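Local coordinates for Phosphoglucomutase/phosphomannomutase family protein (Burkholderia thailandensis, PDB 3UW2), which probably works as an intramolecular phosphotransferase of the phosphohexose mutase family, moving a phosphate between positions of a sugar phosphate with help from a metal ion, at residues Ala68-Leu73 against Val126-His131; Thr274-Ile279 against Leu384-Pro389; Phe439-Ser444 against Val452-Ala457. All blocks are in the same frame, centred on the assembly; numbering follows the deposited sequence.

Contact 1: residues Ala68-Leu73 against Val126-His131; sequences ARDGRL and VVTGSH. With PO4 (phosphate ion), chain B; EDO (1,2-ethanediol), chain C.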
loop_
_atom_site.group_PDB
_atom_site.type_symbol
_atom_site.label_atom_id
_atom_site.label_comp_id
_atom_site.label_asym_id
_atom_site.label_seq_id
_atom_site.Cartn_x
_atom_site.Cartn_y
_atom_site.Cartn_z
ATOM N N ALA A 68 -0.645 -16.788 3.819
ATOM C CA ALA A 68 -1.957 -16.258 4.107
ATOM C C ALA A 68 -2.606 -15.998 2.747
ATOM O O ALA A 68 -1.914 -16.006 1.707
ATOM C CB ALA A 68 -1.830 -14.927 4.916
ATOM N N ARG A 69 -3.911 -15.765 2.770
ATOM C CA ARG A 69 -4.631 -15.466 1.535
ATOM C C ARG A 69 -5.694 -14.415 1.769
ATOM O O ARG A 69 -6.163 -14.232 2.920
ATOM C CB ARG A 69 -5.238 -16.783 0.953
ATOM C CG ARG A 69 -6.257 -17.432 1.905
ATOM C CD ARG A 69 -6.982 -18.549 1.131
ATOM N NE ARG A 69 -8.008 -19.185 1.933
ATOM C CZ ARG A 69 -9.307 -18.836 2.004
ATOM N NH1 ARG A 69 -9.860 -17.775 1.330
ATOM N NH2 ARG A 69 -10.077 -19.586 2.774
ATOM N N ASP A 70 -6.125 -13.733 0.686
ATOM C CA ASP A 70 -7.290 -12.875 0.820
ATOM C C ASP A 70 -8.556 -13.697 0.526
ATOM O O ASP A 70 -8.495 -14.917 0.585
ATOM C CB ASP A 70 -7.197 -11.661 -0.110
ATOM C CG ASP A 70 -7.225 -12.021 -1.581
ATOM O OD1 ASP A 70 -7.503 -13.213 -1.967
ATOM O OD2 ASP A 70 -7.086 -11.047 -2.417
ATOM N N GLY A 71 -9.692 -13.058 0.198
ATOM C CA GLY A 71 -10.923 -13.832 0.059
ATOM C C GLY A 71 -11.377 -14.173 -1.370
ATOM O O GLY A 71 -12.619 -14.257 -1.655
ATOM N N ARG A 72 -10.389 -14.358 -2.251
ATOM C CA ARG A 72 -10.651 -14.643 -3.628
ATOM C C ARG A 72 -11.001 -16.117 -3.831
ATOM O O ARG A 72 -10.582 -16.983 -3.042
ATOM C CB ARG A 72 -9.458 -14.207 -4.497
ATOM C CG ARG A 72 -9.441 -12.691 -4.711
ATOM C CD ARG A 72 -8.071 -12.140 -5.217
ATOM N NE ARG A 72 -8.187 -10.655 -5.260
ATOM C CZ ARG A 72 -8.623 -9.929 -6.275
ATOM N NH1 ARG A 72 -8.938 -10.473 -7.467
ATOM N NH2 ARG A 72 -8.761 -8.620 -6.073
ATOM N N LEU A 73 -11.774 -16.409 -4.887
ATOM C CA LEU A 73 -12.259 -17.809 -5.141
ATOM C C LEU A 73 -11.138 -18.787 -5.359
ATOM O O LEU A 73 -11.229 -19.949 -4.892
ATOM C CB LEU A 73 -13.237 -17.881 -6.328
ATOM C CG LEU A 73 -14.318 -16.755 -6.394
ATOM C CD1 LEU A 73 -14.903 -16.494 -7.803
ATOM C CD2 LEU A 73 -15.352 -16.930 -5.318
ATOM N N VAL A 126 1.726 -13.698 0.962
ATOM C CA VAL A 126 0.302 -13.536 1.040
ATOM C C VAL A 126 -0.221 -13.770 -0.368
ATOM O O VAL A 126 0.254 -13.141 -1.339
ATOM C CB VAL A 126 -0.115 -12.155 1.632
ATOM C CG1 VAL A 126 -1.664 -12.111 1.767
ATOM C CG2 VAL A 126 0.514 -11.937 3.046
ATOM N N VAL A 127 -1.180 -14.701 -0.514
ATOM C CA VAL A 127 -1.755 -14.875 -1.887
ATOM C C VAL A 127 -2.920 -13.880 -2.037
ATOM O O VAL A 127 -3.980 -14.060 -1.387
ATOM C CB VAL A 127 -2.302 -16.332 -1.990
ATOM C CG1 VAL A 127 -2.845 -16.615 -3.401
ATOM C CG2 VAL A 127 -1.175 -17.340 -1.620
ATOM N N THR A 128 -2.796 -12.848 -2.902
ATOM C CA THR A 128 -3.800 -11.875 -2.941
ATOM C C THR A 128 -3.676 -11.178 -4.316
ATOM O O THR A 128 -2.578 -11.088 -4.898
ATOM C CB THR A 128 -3.677 -10.801 -1.817
ATOM O OG1 THR A 128 -4.635 -9.752 -2.084
ATOM C CG2 THR A 128 -2.304 -10.184 -1.862
ATOM N N GLY A 129 -4.833 -10.819 -4.827
ATOM C CA GLY A 129 -4.994 -10.011 -6.044
ATOM C C GLY A 129 -5.340 -8.575 -5.730
ATOM O O GLY A 129 -5.607 -7.764 -6.658
ATOM N N SER A 130 -5.329 -8.238 -4.444
ATOM C CA SER A 130 -5.394 -6.842 -3.986
ATOM C C SER A 130 -6.694 -6.119 -4.470
ATOM O O SER A 130 -7.796 -6.582 -4.140
ATOM C CB SER A 130 -4.030 -6.152 -4.340
ATOM O OG SER A 130 -4.088 -4.743 -4.366
ATOM N N HIS A 131 -6.590 -5.083 -5.307
ATOM C CA HIS A 131 -7.754 -4.296 -5.743
ATOM C C HIS A 131 -8.325 -4.804 -7.073
ATOM O O HIS A 131 -9.315 -4.257 -7.579
ATOM C CB HIS A 131 -7.382 -2.798 -5.853
ATOM C CG HIS A 131 -6.471 -2.478 -7.019
ATOM N ND1 HIS A 131 -5.117 -2.674 -6.967
ATOM C CD2 HIS A 131 -6.754 -2.030 -8.314
ATOM C CE1 HIS A 131 -4.568 -2.367 -8.177
ATOM N NE2 HIS A 131 -5.559 -1.960 -8.993
HETATM P P PO4 B . -2.771 -3.801 -4.349
HETATM O O2 PO4 B . -2.743 -3.008 -3.047
HETATM O O3 PO4 B . -3.083 -2.885 -5.509
HETATM O O4 PO4 B . -1.604 -4.720 -4.527
HETATM C C1 EDO C . -12.973 -18.233 0.181
HETATM O O1 EDO C . -12.742 -17.196 1.166
HETATM C C2 EDO C . -13.333 -17.703 -1.208
HETATM O O2 EDO C . -13.986 -16.451 -0.994
HETATM O O HOH W 1 -6.206 -15.488 -2.586
HETATM O O HOH W 2 -8.802 -9.139 -2.621
#
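Asp70 and Thr128 meet nearly at right angles where two parallel strands give way to loops, and they illustrate how one carboxylate can organise the turn that carries the phosphorylated serine. The strands deliver them in register: Val127 N donates to Ala68 O at 2.7 Å and Asp70 N to Val127 O at 3.0 Å. With CG lodged between its backbone N and carbonyl carbon (chi1 65°), Asp70 aims its carboxylate at the facing loop. Asp70 OD2 takes Thr128 OG1 at 2.8 Å, a hydroxyl arriving from above the carboxylate plane, and a weak bond from Gly129 N. The extended Arg72 chain passes Gly129, whose C lies over one guanidinium face; its NE forms a salt bridge to Asp70 within its own segment, the hydrogen bond being weak. Arg72 NH2 bonds to Ser130 O at 3.0 Å, the oxygen in the guanidinium plane but the donor above the carbonyl plane. Asn132 O also accepts from NH2, and Pro133 O from NH1. Thr128 OG1 accepts Ser130 N (2.9 Å), an ST turn. Ser130 OG is covalently joined to the phosphate P at 1.6 Å, near the zinc of Asp264, Asp266 and Asp268. This buried polar network probably fixes the phosphoserine loop, as in phosphohexose mutases, presenting its phosphate to metal and substrate.

Contact 2: residues Thr274-Ile279 against Leu384-Pro389; sequences TKDGQI and LLNGLP
Thr274 and Leu385 face each other with their CA atoms 7.5 Å apart, and Gln278 and Asn386 stand at a similar separation, so backbone never meets backbone and side chains must span the interval. Residues 274-279 fold back on themselves through a type I turn from Thr274 to Gly277, while 384-389 begin on helix 381-386 and continue as loop. Gly277 N closes the turn onto Thr274 O, and Thr274 N returns to Gln278 O, with Gly277 at a positive phi of 85°; this is the pattern of a type I turn followed by a G1 beta bulge.

Asn386 is the residue that reaches into it. Its ND2 donates to Asp276 OD1 at 3.0 Å, using the syn lone pair of that oxygen, and the bond lies in the amide plane although carboxylate and amide are turned 73° apart. Asp276 OD1 also takes Thr274 OG1 at 2.6 Å on the anti side, tilted well out of the carboxylate plane, so two donors grip one oxygen; Thr274 OG1 in turn accepts Gln278 N at 3.0 Å, which ties the turn together from within.

The segments fall in the sequence ranges of two successive alpha/beta/alpha units, the turn in the second and the helix in the third, and between them Ile280 touches Thr274, Leu385 and Asn386 alike. The hydroxyl of Ser382, earlier on the same helix, accepts from Lys275 N.

Carbon atoms complete the contact. Thr274 CG2 rests 4.0 Å from Leu385 CD1, an apolar touch, and Leu385 also leans on Leu288 and Leu375. Gln278, bent at its second torsion, crosses Asn386 at about a right angle and lays its CG 3.3 Å from Asn386 OD1, with the two amide planes 56° apart.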
loop_
_atom_site.group_PDB
_atom_site.type_symbol
_atom_site.label_atom_id
_atom_site.label_comp_id
_atom_site.label_asym_id
_atom_site.label_seq_id
_atom_site.Cartn_x
_atom_site.Cartn_y
_atom_site.Cartn_z
ATOM N N THR A 274 -14.936 12.315 4.590
ATOM C CA THR A 274 -15.612 13.095 5.602
ATOM C C THR A 274 -17.155 13.000 5.524
ATOM O O THR A 274 -17.722 12.487 4.557
ATOM C CB THR A 274 -15.219 14.596 5.539
ATOM O OG1 THR A 274 -15.699 15.143 4.310
ATOM C CG2 THR A 274 -13.669 14.732 5.622
ATOM N N LYS A 275 -17.798 13.523 6.565
ATOM C CA LYS A 275 -19.223 13.551 6.734
ATOM C C LYS A 275 -19.863 14.248 5.519
ATOM O O LYS A 275 -20.878 13.762 4.956
ATOM C CB LYS A 275 -19.538 14.365 8.021
ATOM C CG LYS A 275 -21.036 14.543 8.372
ATOM C CD LYS A 275 -21.692 13.206 8.795
ATOM C CE LYS A 275 -23.206 13.406 9.075
ATOM N NZ LYS A 275 -23.798 12.026 9.161
ATOM N N ASP A 276 -19.280 15.392 5.151
ATOM C CA ASP A 276 -19.719 16.128 3.985
ATOM C C ASP A 276 -19.168 15.610 2.637
ATOM O O ASP A 276 -19.238 16.338 1.625
ATOM C CB ASP A 276 -19.479 17.640 4.168
ATOM C CG ASP A 276 -17.978 17.999 4.378
ATOM O OD1 ASP A 276 -17.163 17.186 4.841
ATOM O OD2 ASP A 276 -17.635 19.155 4.087
ATOM N N GLY A 277 -18.663 14.363 2.598
ATOM C CA GLY A 277 -18.383 13.754 1.303
ATOM C C GLY A 277 -17.025 14.056 0.651
ATOM O O GLY A 277 -16.830 13.831 -0.564
ATOM N N GLN A 278 -16.108 14.605 1.421
ATOM C CA GLN A 278 -14.782 14.944 0.906
ATOM C C GLN A 278 -13.834 13.766 1.063
ATOM O O GLN A 278 -13.673 13.237 2.178
ATOM C CB GLN A 278 -14.194 16.154 1.654
ATOM C CG GLN A 278 -15.008 17.448 1.577
ATOM C CD GLN A 278 -15.431 17.747 0.177
ATOM O OE1 GLN A 278 -16.613 17.660 -0.143
ATOM N NE2 GLN A 278 -14.487 18.045 -0.684
ATOM N N ILE A 279 -13.192 13.358 -0.029
ATOM C CA ILE A 279 -12.143 12.349 0.069
ATOM C C ILE A 279 -10.854 13.005 0.650
ATOM O O ILE A 279 -10.448 14.016 0.159
ATOM C CB ILE A 279 -11.812 11.732 -1.308
ATOM C CG1 ILE A 279 -13.076 11.108 -1.898
ATOM C CG2 ILE A 279 -10.645 10.721 -1.147
ATOM C CD1 ILE A 279 -13.179 11.224 -3.401
ATOM N N LEU A 384 -11.627 18.962 11.326
ATOM C CA LEU A 384 -10.185 18.673 11.494
ATOM C C LEU A 384 -9.566 18.185 10.192
ATOM O O LEU A 384 -8.545 18.697 9.759
ATOM C CB LEU A 384 -9.943 17.664 12.617
ATOM C CG LEU A 384 -8.482 17.354 13.034
ATOM C CD1 LEU A 384 -7.758 18.577 13.604
ATOM C CD2 LEU A 384 -8.387 16.212 14.019
ATOM N N LEU A 385 -10.207 17.239 9.514
ATOM C CA LEU A 385 -9.646 16.739 8.248
ATOM C C LEU A 385 -9.730 17.775 7.131
ATOM O O LEU A 385 -8.744 18.017 6.440
ATOM C CB LEU A 385 -10.388 15.474 7.779
ATOM C CG LEU A 385 -10.133 14.227 8.674
ATOM C CD1 LEU A 385 -11.211 13.203 8.377
ATOM C CD2 LEU A 385 -8.768 13.617 8.417
ATOM N N ASN A 386 -10.891 18.396 6.961
ATOM C CA ASN A 386 -11.042 19.402 5.899
ATOM C C ASN A 386 -10.097 20.583 6.044
ATOM O O ASN A 386 -9.770 21.233 5.058
ATOM C CB ASN A 386 -12.500 19.887 5.719
ATOM C CG ASN A 386 -13.395 18.788 5.095
ATOM O OD1 ASN A 386 -12.994 18.121 4.123
ATOM N ND2 ASN A 386 -14.595 18.582 5.664
ATOM N N GLY A 387 -9.703 20.889 7.267
ATOM C CA GLY A 387 -8.892 22.061 7.477
ATOM C C GLY A 387 -7.396 21.785 7.285
ATOM O O GLY A 387 -6.625 22.717 7.342
ATOM N N LEU A 388 -6.999 20.521 7.065
ATOM C CA LEU A 388 -5.619 20.208 6.637
ATOM C C LEU A 388 -5.272 21.032 5.409
ATOM O O LEU A 388 -6.158 21.407 4.688
ATOM C CB LEU A 388 -5.465 18.704 6.389
ATOM C CG LEU A 388 -5.421 17.876 7.711
ATOM C CD1 LEU A 388 -5.770 16.443 7.415
ATOM C CD2 LEU A 388 -4.037 17.944 8.290
ATOM N N PRO A 389 -3.982 21.377 5.220
ATOM C CA PRO A 389 -3.571 22.152 4.042
ATOM C C PRO A 389 -4.029 21.429 2.759
ATOM O O PRO A 389 -4.049 20.196 2.706
ATOM C CB PRO A 389 -2.033 22.127 4.122
ATOM C CG PRO A 389 -1.697 21.844 5.579
ATOM C CD PRO A 389 -2.881 21.148 6.175
#

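Contact 3: residues Phe439-Ser444 against Val452-Ala457; sequences FGLARS and VLRFEA. With EDO (1,2-ethanediol), chain G.
Val452 opens the pairing by sharing two backbone hydrogen bonds with Arg443, N to O and O to N. Its side chain runs alongside that of Arg443, pointing the same way, with CG1 3.7 Å from Arg443 CG; the arginine's NE goes on to a salt bridge with Asp429. Leu453, on the other face, sets CD2 against Ala442 CB at only 3.4 Å, a tight fit, and its CA lies 3.0 Å from Leu441 O. Arg454 returns to the first face and repeats the pair of backbone hydrogen bonds, now with Leu441, its N donating to Leu441 O at 2.9 Å. Its CG packs on Leu441 CB; the chain then bends at chi3 (68°), which turns NH1 to an ethanediol, probably from the crystallisation liquor, while NH2 pairs with Glu396. Phe455 lies on the face of Leu453 and Ala442 and brings CD1 to 3.7 Å from the CA of Gly440, whose lack of a side chain admits the ring; Phe470 and Phe485 meet it edge-to-face. Glu456, bonded twice to Phe439, brings OE1 to the edge of that ring, 3.5 Å from CE2, with ring and carboxylate planes 71° apart; Thr309 and Arg310 hold the carboxylate oxygens. The strands run at 168°, an antiparallel beta hairpin forming two inner strands of the five-stranded sheet of the C-terminal domain, with helix 460-477 packed against its Phe455 face.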
loop_
_atom_site.group_PDB
_atom_site.type_symbol
_atom_site.label_atom_id
_atom_site.label_comp_id
_atom_site.label_asym_id
_atom_site.label_seq_id
_atom_site.Cartn_x
_atom_site.Cartn_y
_atom_site.Cartn_z
ATOM N N PHE A 439 3.847 22.345 -8.360
ATOM C CA PHE A 439 4.836 21.405 -8.901
ATOM C C PHE A 439 4.250 20.596 -10.012
ATOM O O PHE A 439 3.017 20.431 -10.073
ATOM C CB PHE A 439 5.410 20.433 -7.823
ATOM C CG PHE A 439 4.548 19.232 -7.571
ATOM C CD1 PHE A 439 4.614 18.088 -8.409
ATOM C CD2 PHE A 439 3.686 19.206 -6.472
ATOM C CE1 PHE A 439 3.825 16.959 -8.135
ATOM C CE2 PHE A 439 2.872 18.103 -6.218
ATOM C CZ PHE A 439 2.950 16.976 -7.045
ATOM N N GLY A 440 5.129 20.172 -10.929
ATOM C CA GLY A 440 4.814 19.234 -12.045
ATOM C C GLY A 440 5.678 17.972 -11.864
ATOM O O GLY A 440 6.833 18.043 -11.391
ATOM N N LEU A 441 5.108 16.809 -12.141
ATOM C CA LEU A 441 5.833 15.545 -12.051
ATOM C C LEU A 441 5.618 14.784 -13.356
ATOM O O LEU A 441 4.476 14.598 -13.768
ATOM C CB LEU A 441 5.332 14.709 -10.878
ATOM C CG LEU A 441 5.888 13.264 -10.829
ATOM C CD1 LEU A 441 7.387 13.228 -10.514
ATOM C CD2 LEU A 441 5.147 12.361 -9.859
ATOM N N ALA A 442 6.709 14.385 -14.003
ATOM C CA ALA A 442 6.709 13.406 -15.099
ATOM C C ALA A 442 7.645 12.282 -14.704
ATOM O O ALA A 442 8.798 12.538 -14.338
ATOM C CB ALA A 442 7.205 14.036 -16.384
ATOM N N ARG A 443 7.154 11.050 -14.733
ATOM C CA ARG A 443 7.995 9.905 -14.340
ATOM C C ARG A 443 7.658 8.656 -15.125
ATOM O O ARG A 443 6.718 8.643 -15.912
ATOM C CB ARG A 443 7.917 9.650 -12.823
ATOM C CG ARG A 443 6.611 9.031 -12.332
ATOM C CD ARG A 443 6.601 8.844 -10.821
ATOM N NE ARG A 443 7.266 7.615 -10.405
ATOM C CZ ARG A 443 6.669 6.433 -10.234
ATOM N NH1 ARG A 443 5.353 6.278 -10.425
ATOM N NH2 ARG A 443 7.389 5.398 -9.831
ATOM N N SER A 444 8.426 7.594 -14.956
ATOM C CA SER A 444 7.990 6.342 -15.584
ATOM C C SER A 444 7.269 5.476 -14.557
ATOM O O SER A 444 7.670 5.415 -13.372
ATOM C CB SER A 444 9.160 5.594 -16.240
ATOM O OG SER A 444 9.639 6.313 -17.375
ATOM N N VAL A 452 4.016 8.926 -16.721
ATOM C CA VAL A 452 2.958 9.493 -15.870
ATOM C C VAL A 452 3.208 10.944 -15.399
ATOM O O VAL A 452 4.304 11.305 -14.940
ATOM C CB VAL A 452 2.558 8.558 -14.687
ATOM C CG1 VAL A 452 3.735 7.706 -14.175
ATOM C CG2 VAL A 452 1.902 9.343 -13.555
ATOM N N LEU A 453 2.166 11.764 -15.529
ATOM C CA LEU A 453 2.223 13.193 -15.219
ATOM C C LEU A 453 1.222 13.544 -14.131
ATOM O O LEU A 453 0.105 13.003 -14.115
ATOM C CB LEU A 453 1.891 14.031 -16.474
ATOM C CG LEU A 453 2.784 13.897 -17.715
ATOM C CD1 LEU A 453 2.091 14.369 -18.997
ATOM C CD2 LEU A 453 4.102 14.630 -17.508
ATOM N N ARG A 454 1.629 14.434 -13.224
ATOM C CA ARG A 454 0.666 15.129 -12.355
ATOM C C ARG A 454 1.066 16.557 -11.943
ATOM O O ARG A 454 2.235 16.924 -11.954
ATOM C CB ARG A 454 0.248 14.287 -11.147
ATOM C CG ARG A 454 1.304 14.071 -10.083
ATOM C CD ARG A 454 0.660 13.535 -8.811
ATOM N NE ARG A 454 0.116 12.165 -8.915
ATOM C CZ ARG A 454 -0.895 11.699 -8.167
ATOM N NH1 ARG A 454 -1.486 12.477 -7.261
ATOM N NH2 ARG A 454 -1.319 10.444 -8.308
ATOM N N PHE A 455 0.062 17.357 -11.626
ATOM C CA PHE A 455 0.244 18.775 -11.446
ATOM C C PHE A 455 -0.492 19.201 -10.185
ATOM O O PHE A 455 -1.551 18.655 -9.879
ATOM C CB PHE A 455 -0.249 19.516 -12.703
ATOM C CG PHE A 455 0.537 19.187 -13.951
ATOM C CD1 PHE A 455 1.820 19.691 -14.140
ATOM C CD2 PHE A 455 0.005 18.348 -14.949
ATOM C CE1 PHE A 455 2.559 19.355 -15.277
ATOM C CE2 PHE A 455 0.728 18.038 -16.101
ATOM C CZ PHE A 455 2.006 18.551 -16.268
ATOM N N GLU A 456 0.107 20.125 -9.431
ATOM C CA GLU A 456 -0.538 20.734 -8.269
ATOM C C GLU A 456 -0.145 22.210 -8.231
ATOM O O GLU A 456 1.004 22.562 -8.527
ATOM C CB GLU A 456 -0.048 20.081 -6.985
ATOM C CG GLU A 456 -0.761 20.536 -5.732
ATOM C CD GLU A 456 0.016 20.235 -4.466
ATOM O OE1 GLU A 456 1.209 20.579 -4.391
ATOM O OE2 GLU A 456 -0.571 19.709 -3.517
ATOM N N ALA A 457 -1.073 23.069 -7.835
ATOM C CA ALA A 457 -0.736 24.494 -7.700
ATOM C C ALA A 457 -1.561 25.194 -6.621
ATOM O O ALA A 457 -2.544 24.638 -6.139
ATOM C CB ALA A 457 -0.902 25.183 -9.039
HETATM C C1 EDO G . -0.394 15.613 -4.900
HETATM O O1 EDO G . -1.469 15.886 -3.992
HETATM C C2 EDO G . -0.822 15.937 -6.333
HETATM O O2 EDO G . -1.826 14.972 -6.641
#

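How the contacts relate
The three contacts follow one another along the chain without overlap and sample successive parts of a multidomain enzyme. Contact 1 belongs to the mixed sheet of the first alpha/beta/alpha unit, contact 2 joins a turn of the second unit to a helix of the third, and contact 3 lies in the antiparallel sheet of the C-terminal domain. The centres of contacts 1 and 2 are about 31 Å apart. Contacts 1 and 3 have centres about 32 Å apart, on opposite sides of the chain's centre. Between the centres of contacts 2 and 3 the distance is about 24 Å. None touches another. Only contact 1 adjoins the zinc and phosphoserine; the others lie away from the annotated sites.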